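Local structure of ABC sugar (Ribose) transporter, periplasmic substrate-binding subunit (Rhodobacter sphaeroides, 3L49) at residues I204-A209 and I218-V223; R45-Q50 and L72-P77; L129-F134 and S177-M182. The protein probably binds a sugar in the periplasm and delivers it, as the substrate-binding subunit, to an ABC-type membrane transporter. All coordinates share one frame; numbering follows the deposited sequence. Where two conformers were deposited one is given.

Contact 1: residues I204-A209 and I218-V223; sequences IGATQA and IRTYGV
T207 and T220 join a helix to a strand through a buried hydroxyl-to-hydroxyl hydrogen bond, with the methyl group of A206 packed beside it. The residues belong to helix 200-212 and strand 219-222, successive elements of a beta-alpha-beta crossover that leaves strand 194-197, rises through the helix and returns in the adjacent parallel strand. The backbones are nearest at T207 and T220, whose CA atoms are 6.5 Å apart. The A206 methyl and the T207 hydroxyl are the helix groups that meet T220. Only about 101 Å² is buried between the two segments, but every residue that touches is buried.

T220 OG1 donates to T207 OG1 over 3.0 Å. The direction follows from a chain of bonds: T207 OG1 in turn donates to the carbonyl oxygen of M203, one turn earlier in the helix. The torsion explains this double role, since OG1 of T207 is held beside its own backbone N (chi1 -49°), where it can reach back to that carbonyl and still face the strand. Two polar atoms in an apolar layer are thereby satisfied. T220 turns its other branch to the helix as well. Its CG2 lies 3.8 Å from T207 OG1 and 4.1 Å from A206 CB, giving the threonine a polar and an apolar foothold side by side.

F229 of helix 227-234 touches both threonines, and P239 lies against T207. The backbone of strand 219-222 is bonded at T220 to P239 and G241, and at R219 and Y221 to strand 194-197. Y221 points from the other face of the strand and packs on L114 and M118 of helix 107-122.

Contact 2: residues R45-Q50 and L72-P77; sequences RNDQTQ and LDVLNP
D47 and V74 mark the closest approach of the two backbones, their CA atoms 7.5 Å apart, where the first turns of helices 47-60 and 72-84 lie side by side. N46 is the N-cap of the first: its OD1 accepts from T49 N at 2.7 Å with an N-H...O angle of 140°, and T49 OG1 adds a second bond to the same oxygen, reaching it from above the carbonyl plane. The amide of N46 is thus gripped twice and its rotation largely fixed. Just before it, R45 is salt-bridged to D20 and weakly hydrogen-bonded to an unidentified molecule, perhaps from crystallisation. In the second helix, P77 cannot supply an N-H to the preceding turn, and the helix kinks there.

Across the interface the van der Waals contact is light, a glutamine amide lying against leucine methyls. The CB of D47 meets V74 CG1 at 4.3 Å near the more open side. Deeper in, Q50 and L75 cross at about a right angle. The first torsion of Q50 (chi1 177°) sends CG away from the backbone N, and a bend at chi2 then lays the amide against L75, whose CD1 is 3.9 Å from Q50 OE1. The NE2 end is hydrogen-bonded to T11 OG1. Cutting Q50 back to an alanine is likely to leave the L75 methyls without their cover and T11 OG1 without its amide donor.

Both helices start after the C-terminal ends of parallel strands, 37-42 and 64-68, the edge where Rossmann-like lobes usually place their binding site.

Contact 3: residues L129-F134 and S177-M182; sequences LVFNGF and SNVTDM
N178, V179 and M182 of helix 171-185 pack against F131 and L129 of strand 126-131 in a Rossmann-like alpha/beta lobe, a sheet flanked by helices. The helix belongs to a beta-alpha-beta crossover from edge strand 157-159 to strand 194-197, and in passing it covers strand 126-131, which lies between those two. The short axes of strand and helix run nearly antiparallel, at 156°, and come within 11.0 Å, so the side chains fill the space between them.

N178 is the first residue of 177-182 to touch the strand. Its CB rests 3.9 Å from F131 CZ. Its ND2 sits at the ring's edge, near the ring plane and 3.8 Å from F131 CE2, and the amide and ring planes are inclined by 48°. V179 continues along the same edge: its CG2, held beside the backbone N, stands 4.1 Å from F131 CZ, and the two side chains cross at about a right angle. The phenyl rim is therefore braced by two successive helix residues, one offering an amide and a methylene, the other a methyl. V179 also reaches I195 of the next strand and A209 of helix 200-212, so it fills the place where two helices and the sheet converge.

One turn on from N178, M182 takes over and covers L129. Its chain bends twice, at chi2 and chi3, and it is the CG methylene, ahead of the sulfur, that makes the closest contact. L129 straddles that methylene with both its methyls, CD1 at 3.7 Å and CD2 at 3.9 Å from M182 CG.

Along the chain contact 2 comes first, then contact 3, then contact 1, and all lie within the periplasmic binding protein domain. Contacts 1 and 3 are neighbours, their centres about 10 Å apart, and touch directly where A206 CB meets V179 CG2 at 3.6 Å; helices 171-185 and 200-212 lie together over the same sheet. The centre of contact 2 is about 29 Å from that of contact 1, across the middle of the chain, and about 25 Å from that of contact 3. Yet the nearest atoms of contacts 2 and 3 are about 5 Å apart, without touching, between the lobes. This is consistent with the family's two alpha/beta lobes, each a sheet flanked by helices, with sugar bound between them.

Contact 1: residues I204-A209 and I218-V223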
loop_
_atom_site.group_PDB
_atom_site.type_symbol
_atom_site.label_atom_id
_atom_site.label_comp_id
_atom_site.label_asym_id
_atom_site.label_seq_id
_atom_site.Cartn_x
_atom_site.Cartn_y
_atom_site.Cartn_z
ATOM N N ILE A 204 -1.824 6.563 -11.789
ATOM C CA ILE A 204 -1.653 6.199 -13.201
ATOM C C ILE A 204 -2.783 6.816 -14.031
ATOM O O ILE A 204 -2.534 7.427 -15.068
ATOM C CB ILE A 204 -1.567 4.664 -13.410
ATOM C CG1 ILE A 204 -0.301 4.104 -12.754
ATOM C CG2 ILE A 204 -1.538 4.312 -14.902
ATOM C CD1 ILE A 204 -0.384 2.615 -12.399
ATOM N N GLY A 205 -4.009 6.687 -13.532
ATOM C CA GLY A 205 -5.178 7.315 -14.130
ATOM C C GLY A 205 -5.167 8.827 -14.081
ATOM O O GLY A 205 -5.478 9.485 -15.076
ATOM N N ALA A 206 -4.798 9.376 -12.928
ATOM C CA ALA A 206 -4.769 10.833 -12.726
ATOM C C ALA A 206 -3.799 11.509 -13.689
ATOM O O ALA A 206 -4.112 12.548 -14.265
ATOM C CB ALA A 206 -4.419 11.169 -11.277
ATOM N N THR A 207 -2.643 10.880 -13.881
ATOM C CA THR A 207 -1.624 11.333 -14.827
ATOM C C THR A 207 -2.144 11.311 -16.262
ATOM O O THR A 207 -1.982 12.298 -16.992
ATOM C CB THR A 207 -0.353 10.470 -14.707
ATOM O OG1 THR A 207 0.016 10.374 -13.329
ATOM C CG2 THR A 207 0.809 11.062 -15.492
ATOM N N GLN A 208 -2.772 10.193 -16.648
ATOM C CA GLN A 208 -3.374 10.039 -17.978
ATOM C C GLN A 208 -4.393 11.145 -18.288
ATOM O O GLN A 208 -4.378 11.710 -19.392
ATOM C CB GLN A 208 -4.019 8.667 -18.110
ATOM C CG GLN A 208 -3.032 7.525 -18.384
ATOM C CD GLN A 208 -3.640 6.147 -18.148
ATOM O OE1 GLN A 208 -2.960 5.123 -18.285
ATOM N NE2 GLN A 208 -4.926 6.115 -17.783
ATOM N N ALA A 209 -5.239 11.464 -17.297
ATOM C CA ALA A 209 -6.241 12.530 -17.396
ATOM C C ALA A 209 -5.645 13.923 -17.590
ATOM O O ALA A 209 -6.128 14.687 -18.424
ATOM C CB ALA A 209 -7.157 12.521 -16.162
ATOM N N ILE A 218 0.547 20.530 -13.354
ATOM C CA ILE A 218 0.152 19.782 -12.165
ATOM C C ILE A 218 0.964 18.493 -12.121
ATOM O O ILE A 218 1.207 17.887 -13.160
ATOM C CB ILE A 218 -1.368 19.476 -12.164
ATOM C CG1 ILE A 218 -2.169 20.780 -12.248
ATOM C CG2 ILE A 218 -1.777 18.650 -10.933
ATOM C CD1 ILE A 218 -3.635 20.602 -12.550
ATOM N N ARG A 219 1.409 18.101 -10.928
ATOM C CA ARG A 219 2.166 16.868 -10.767
ATOM C C ARG A 219 1.437 15.892 -9.850
ATOM O O ARG A 219 0.708 16.302 -8.948
ATOM C CB ARG A 219 3.590 17.153 -10.267
ATOM C CG ARG A 219 4.479 17.934 -11.247
ATOM C CD ARG A 219 4.930 17.086 -12.437
ATOM N NE ARG A 219 5.865 17.797 -13.311
ATOM C CZ ARG A 219 5.551 18.348 -14.483
ATOM N NH1 ARG A 219 4.314 18.279 -14.960
ATOM N NH2 ARG A 219 6.486 18.966 -15.188
ATOM N N THR A 220 1.613 14.595 -10.102
ATOM C CA THR A 220 0.978 13.553 -9.277
ATOM C C THR A 220 1.998 12.810 -8.418
ATOM O O THR A 220 3.161 12.674 -8.801
ATOM C CB THR A 220 0.190 12.507 -10.105
ATOM O OG1 THR A 220 1.094 11.755 -10.926
ATOM C CG2 THR A 220 -0.893 13.167 -10.963
ATOM N N TYR A 221 1.549 12.331 -7.257
ATOM C CA TYR A 221 2.419 11.691 -6.273
ATOM C C TYR A 221 1.744 10.484 -5.669
ATOM O O TYR A 221 0.593 10.561 -5.241
ATOM C CB TYR A 221 2.794 12.684 -5.161
ATOM C CG TYR A 221 3.498 13.910 -5.687
ATOM C CD1 TYR A 221 2.771 15.006 -6.140
ATOM C CD2 TYR A 221 4.888 13.951 -5.783
ATOM C CE1 TYR A 221 3.399 16.113 -6.665
ATOM C CE2 TYR A 221 5.532 15.060 -6.306
ATOM C CZ TYR A 221 4.774 16.139 -6.734
ATOM O OH TYR A 221 5.376 17.247 -7.248
ATOM N N GLY A 222 2.467 9.370 -5.610
ATOM C CA GLY A 222 1.919 8.147 -5.031
ATOM C C GLY A 222 2.999 7.238 -4.500
ATOM O O GLY A 222 4.170 7.608 -4.472
ATOM N N VAL A 223 2.594 6.038 -4.094
ATOM C CA VAL A 223 3.463 5.098 -3.394
ATOM C C VAL A 223 3.305 3.719 -4.014
ATOM O O VAL A 223 2.185 3.317 -4.288
ATOM C CB VAL A 223 3.066 4.992 -1.896
ATOM C CG1 VAL A 223 3.767 3.807 -1.216
ATOM C CG2 VAL A 223 3.337 6.296 -1.138
#

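Contact 2: residues R45-Q50 and L72-P77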
loop_
_atom_site.group_PDB
_atom_site.type_symbol
_atom_site.label_atom_id
_atom_site.label_comp_id
_atom_site.label_asym_id
_atom_site.label_seq_id
_atom_site.Cartn_x
_atom_site.Cartn_y
_atom_site.Cartn_z
ATOM N N ARG A 45 -10.404 -9.353 -3.467
ATOM C CA ARG A 45 -10.878 -8.025 -3.014
ATOM C C ARG A 45 -12.264 -8.019 -2.346
ATOM O O ARG A 45 -12.894 -6.967 -2.165
ATOM C CB ARG A 45 -10.739 -6.973 -4.127
ATOM C CG ARG A 45 -9.283 -6.582 -4.398
ATOM C CD ARG A 45 -8.795 -5.587 -3.348
ATOM N NE ARG A 45 -7.339 -5.498 -3.262
ATOM C CZ ARG A 45 -6.686 -4.803 -2.333
ATOM N NH1 ARG A 45 -7.359 -4.126 -1.404
ATOM N NH2 ARG A 45 -5.360 -4.787 -2.325
ATOM N N ASN A 46 -12.718 -9.206 -1.966
ATOM C CA ASN A 46 -13.946 -9.358 -1.213
ATOM C C ASN A 46 -13.599 -9.622 0.237
ATOM O O ASN A 46 -12.872 -10.575 0.532
ATOM C CB ASN A 46 -14.775 -10.513 -1.779
ATOM C CG ASN A 46 -16.112 -10.650 -1.098
ATOM O OD1 ASN A 46 -16.301 -11.523 -0.256
ATOM N ND2 ASN A 46 -17.041 -9.766 -1.433
ATOM N N ASP A 47 -14.111 -8.775 1.130
ATOM C CA ASP A 47 -13.852 -8.892 2.574
ATOM C C ASP A 47 -14.465 -10.149 3.187
ATOM O O ASP A 47 -13.847 -10.804 4.038
ATOM C CB ASP A 47 -14.362 -7.657 3.322
ATOM C CG ASP A 47 -13.480 -6.436 3.108
ATOM O OD1 ASP A 47 -13.915 -5.498 2.404
ATOM O OD2 ASP A 47 -12.349 -6.413 3.638
ATOM N N GLN A 48 -15.673 -10.479 2.729
ATOM C CA GLN A 48 -16.431 -11.601 3.255
ATOM C C GLN A 48 -15.795 -12.932 2.862
ATOM O O GLN A 48 -15.864 -13.906 3.623
ATOM C CB GLN A 48 -17.880 -11.522 2.771
ATOM C CG GLN A 48 -18.900 -11.474 3.904
ATOM C CD GLN A 48 -18.790 -10.198 4.732
ATOM O OE1 GLN A 48 -18.399 -10.234 5.902
ATOM N NE2 GLN A 48 -19.115 -9.062 4.119
ATOM N N THR A 49 -15.177 -12.960 1.678
ATOM C CA THR A 49 -14.383 -14.109 1.224
ATOM C C THR A 49 -13.195 -14.324 2.155
ATOM O O THR A 49 -12.976 -15.451 2.630
ATOM C CB THR A 49 -13.891 -13.943 -0.232
ATOM O OG1 THR A 49 -15.015 -13.794 -1.099
ATOM C CG2 THR A 49 -13.078 -15.167 -0.691
ATOM N N GLN A 50 -12.464 -13.237 2.436
ATOM C CA GLN A 50 -11.293 -13.279 3.325
ATOM C C GLN A 50 -11.632 -13.855 4.698
ATOM O O GLN A 50 -10.903 -14.713 5.208
ATOM C CB GLN A 50 -10.641 -11.896 3.473
ATOM C CG GLN A 50 -9.461 -11.894 4.458
ATOM C CD GLN A 50 -8.358 -10.929 4.091
ATOM O OE1 GLN A 50 -8.609 -9.751 3.837
ATOM N NE2 GLN A 50 -7.119 -11.425 4.077
ATOM N N LEU A 72 -8.700 -3.515 8.512
ATOM C CA LEU A 72 -8.410 -3.958 9.879
ATOM C C LEU A 72 -9.681 -4.143 10.710
ATOM O O LEU A 72 -9.818 -5.139 11.425
ATOM C CB LEU A 72 -7.484 -2.952 10.584
ATOM C CG LEU A 72 -6.324 -3.406 11.489
ATOM C CD1 LEU A 72 -6.221 -2.486 12.703
ATOM C CD2 LEU A 72 -6.416 -4.865 11.939
ATOM N N ASP A 73 -10.597 -3.181 10.601
ATOM C CA ASP A 73 -11.837 -3.172 11.382
ATOM C C ASP A 73 -12.696 -4.405 11.124
ATOM O O ASP A 73 -13.290 -4.951 12.054
ATOM C CB ASP A 73 -12.634 -1.874 11.153
ATOM C CG ASP A 73 -13.010 -1.646 9.686
ATOM O OD1 ASP A 73 -12.284 -2.117 8.778
ATOM O OD2 ASP A 73 -14.041 -0.978 9.446
ATOM N N VAL A 74 -12.725 -4.849 9.867
ATOM C CA VAL A 74 -13.432 -6.063 9.478
ATOM C C VAL A 74 -12.702 -7.298 10.019
ATOM O O VAL A 74 -13.328 -8.214 10.570
ATOM C CB VAL A 74 -13.596 -6.167 7.932
ATOM C CG1 VAL A 74 -14.522 -7.326 7.562
ATOM C CG2 VAL A 74 -14.137 -4.862 7.350
ATOM N N LEU A 75 -11.379 -7.297 9.877
ATOM C CA LEU A 75 -10.543 -8.439 10.242
ATOM C C LEU A 75 -10.400 -8.686 11.741
ATOM O O LEU A 75 -10.337 -9.844 12.159
ATOM C CB LEU A 75 -9.158 -8.311 9.596
ATOM C CG LEU A 75 -8.826 -9.001 8.262
ATOM C CD1 LEU A 75 -10.048 -9.443 7.446
ATOM C CD2 LEU A 75 -7.915 -8.097 7.444
ATOM N N ASN A 76 -10.363 -7.612 12.534
ATOM C CA ASN A 76 -10.090 -7.687 13.990
ATOM C C ASN A 76 -10.675 -8.877 14.782
ATOM O O ASN A 76 -9.901 -9.608 15.420
ATOM C CB ASN A 76 -10.399 -6.357 14.698
ATOM C CG ASN A 76 -9.236 -5.392 14.666
ATOM O OD1 ASN A 76 -8.075 -5.787 14.804
ATOM N ND2 ASN A 76 -9.544 -4.107 14.498
ATOM N N PRO A 77 -12.021 -9.099 14.723
ATOM C CA PRO A 77 -12.570 -10.237 15.487
ATOM C C PRO A 77 -12.088 -11.598 14.990
ATOM O O PRO A 77 -12.055 -12.553 15.761
ATOM C CB PRO A 77 -14.085 -10.124 15.267
ATOM C CG PRO A 77 -14.314 -8.731 14.775
ATOM C CD PRO A 77 -13.096 -8.381 13.999
#

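Contact 3: residues L129-F134 and S177-M182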
loop_
_atom_site.group_PDB
_atom_site.type_symbol
_atom_site.label_atom_id
_atom_site.label_comp_id
_atom_site.label_asym_id
_atom_site.label_seq_id
_atom_site.Cartn_x
_atom_site.Cartn_y
_atom_site.Cartn_z
ATOM N N LEU A 129 -5.181 18.107 -4.596
ATOM C CA LEU A 129 -6.256 17.132 -4.711
ATOM C C LEU A 129 -5.833 15.803 -4.084
ATOM O O LEU A 129 -4.803 15.244 -4.455
ATOM C CB LEU A 129 -6.616 16.934 -6.181
ATOM C CG LEU A 129 -7.889 16.139 -6.467
ATOM C CD1 LEU A 129 -9.099 16.793 -5.794
ATOM C CD2 LEU A 129 -8.098 15.983 -7.971
ATOM N N VAL A 130 -6.637 15.298 -3.149
ATOM C CA VAL A 130 -6.278 14.112 -2.362
ATOM C C VAL A 130 -7.276 12.971 -2.530
ATOM O O VAL A 130 -8.471 13.145 -2.311
ATOM C CB VAL A 130 -6.125 14.446 -0.828
ATOM C CG1 VAL A 130 -6.019 13.178 0.026
ATOM C CG2 VAL A 130 -4.923 15.317 -0.584
ATOM N N PHE A 131 -6.767 11.804 -2.908
ATOM C CA PHE A 131 -7.552 10.582 -2.909
ATOM C C PHE A 131 -7.338 9.837 -1.595
ATOM O O PHE A 131 -6.216 9.435 -1.283
ATOM C CB PHE A 131 -7.149 9.700 -4.088
ATOM C CG PHE A 131 -7.693 10.163 -5.405
ATOM C CD1 PHE A 131 -7.105 11.227 -6.086
ATOM C CD2 PHE A 131 -8.792 9.528 -5.973
ATOM C CE1 PHE A 131 -7.606 11.655 -7.303
ATOM C CE2 PHE A 131 -9.301 9.945 -7.189
ATOM C CZ PHE A 131 -8.705 11.009 -7.860
ATOM N N ASN A 132 -8.417 9.657 -0.835
ATOM C CA ASN A 132 -8.343 9.040 0.492
ATOM C C ASN A 132 -9.445 8.000 0.729
ATOM O O ASN A 132 -10.261 8.126 1.645
ATOM C CB ASN A 132 -8.365 10.133 1.577
ATOM C CG ASN A 132 -7.991 9.609 2.954
ATOM O OD1 ASN A 132 -7.286 8.601 3.093
ATOM N ND2 ASN A 132 -8.472 10.290 3.985
ATOM N N GLY A 133 -9.458 6.965 -0.101
ATOM C CA GLY A 133 -10.513 5.965 -0.056
ATOM C C GLY A 133 -10.125 4.674 0.634
ATOM O O GLY A 133 -10.897 3.705 0.630
ATOM N N PHE A 134 -8.936 4.657 1.232
ATOM C CA PHE A 134 -8.384 3.429 1.813
ATOM C C PHE A 134 -7.804 3.634 3.206
ATOM O O PHE A 134 -6.946 2.866 3.639
ATOM C CB PHE A 134 -7.337 2.816 0.869
ATOM C CG PHE A 134 -7.933 2.143 -0.339
ATOM C CD1 PHE A 134 -7.998 2.809 -1.560
ATOM C CD2 PHE A 134 -8.443 0.846 -0.249
ATOM C CE1 PHE A 134 -8.559 2.187 -2.683
ATOM C CE2 PHE A 134 -9.002 0.214 -1.361
ATOM C CZ PHE A 134 -9.062 0.886 -2.582
ATOM N N SER A 177 -11.551 9.707 -14.340
ATOM C CA SER A 177 -12.861 10.377 -14.391
ATOM C C SER A 177 -13.027 11.427 -13.311
ATOM O O SER A 177 -13.590 12.494 -13.566
ATOM C CB SER A 177 -14.000 9.365 -14.285
ATOM O OG SER A 177 -13.865 8.352 -15.270
ATOM N N ASN A 178 -12.542 11.119 -12.110
ATOM C CA ASN A 178 -12.564 12.069 -10.998
ATOM C C ASN A 178 -11.698 13.305 -11.245
ATOM O O ASN A 178 -12.109 14.432 -10.939
ATOM C CB ASN A 178 -12.141 11.385 -9.706
ATOM C CG ASN A 178 -13.195 10.450 -9.171
ATOM O OD1 ASN A 178 -14.388 10.737 -9.229
ATOM N ND2 ASN A 178 -12.757 9.316 -8.635
ATOM N N VAL A 179 -10.514 13.083 -11.816
ATOM C CA VAL A 179 -9.579 14.172 -12.104
ATOM C C VAL A 179 -10.150 15.094 -13.189
ATOM O O VAL A 179 -10.080 16.315 -13.069
ATOM C CB VAL A 179 -8.161 13.626 -12.464
ATOM C CG1 VAL A 179 -7.233 14.733 -12.935
ATOM C CG2 VAL A 179 -7.546 12.957 -11.256
ATOM N N THR A 180 -10.744 14.485 -14.219
ATOM C CA THR A 180 -11.431 15.201 -15.294
ATOM C C THR A 180 -12.557 16.105 -14.755
ATOM O O THR A 180 -12.673 17.261 -15.168
ATOM C CB THR A 180 -11.991 14.216 -16.356
ATOM O OG1 THR A 180 -10.975 13.270 -16.728
ATOM C CG2 THR A 180 -12.463 14.968 -17.599
ATOM N N ASP A 181 -13.359 15.574 -13.829
ATOM C CA ASP A 181 -14.399 16.341 -13.134
ATOM C C ASP A 181 -13.805 17.557 -12.437
ATOM O O ASP A 181 -14.331 18.661 -12.538
ATOM C CB ASP A 181 -15.108 15.475 -12.082
ATOM C CG ASP A 181 -15.986 14.389 -12.689
ATOM O OD1 ASP A 181 -16.139 14.349 -13.933
ATOM O OD2 ASP A 181 -16.522 13.565 -11.909
ATOM N N MET A 182 -12.685 17.336 -11.757
ATOM C CA MET A 182 -12.066 18.341 -10.908
ATOM C C MET A 182 -11.346 19.418 -11.712
ATOM O O MET A 182 -11.280 20.572 -11.284
ATOM C CB MET A 182 -11.128 17.656 -9.909
ATOM C CG MET A 182 -11.205 18.200 -8.481
ATOM S SD MET A 182 -12.838 18.336 -7.700
ATOM C CE MET A 182 -13.467 16.666 -7.812
#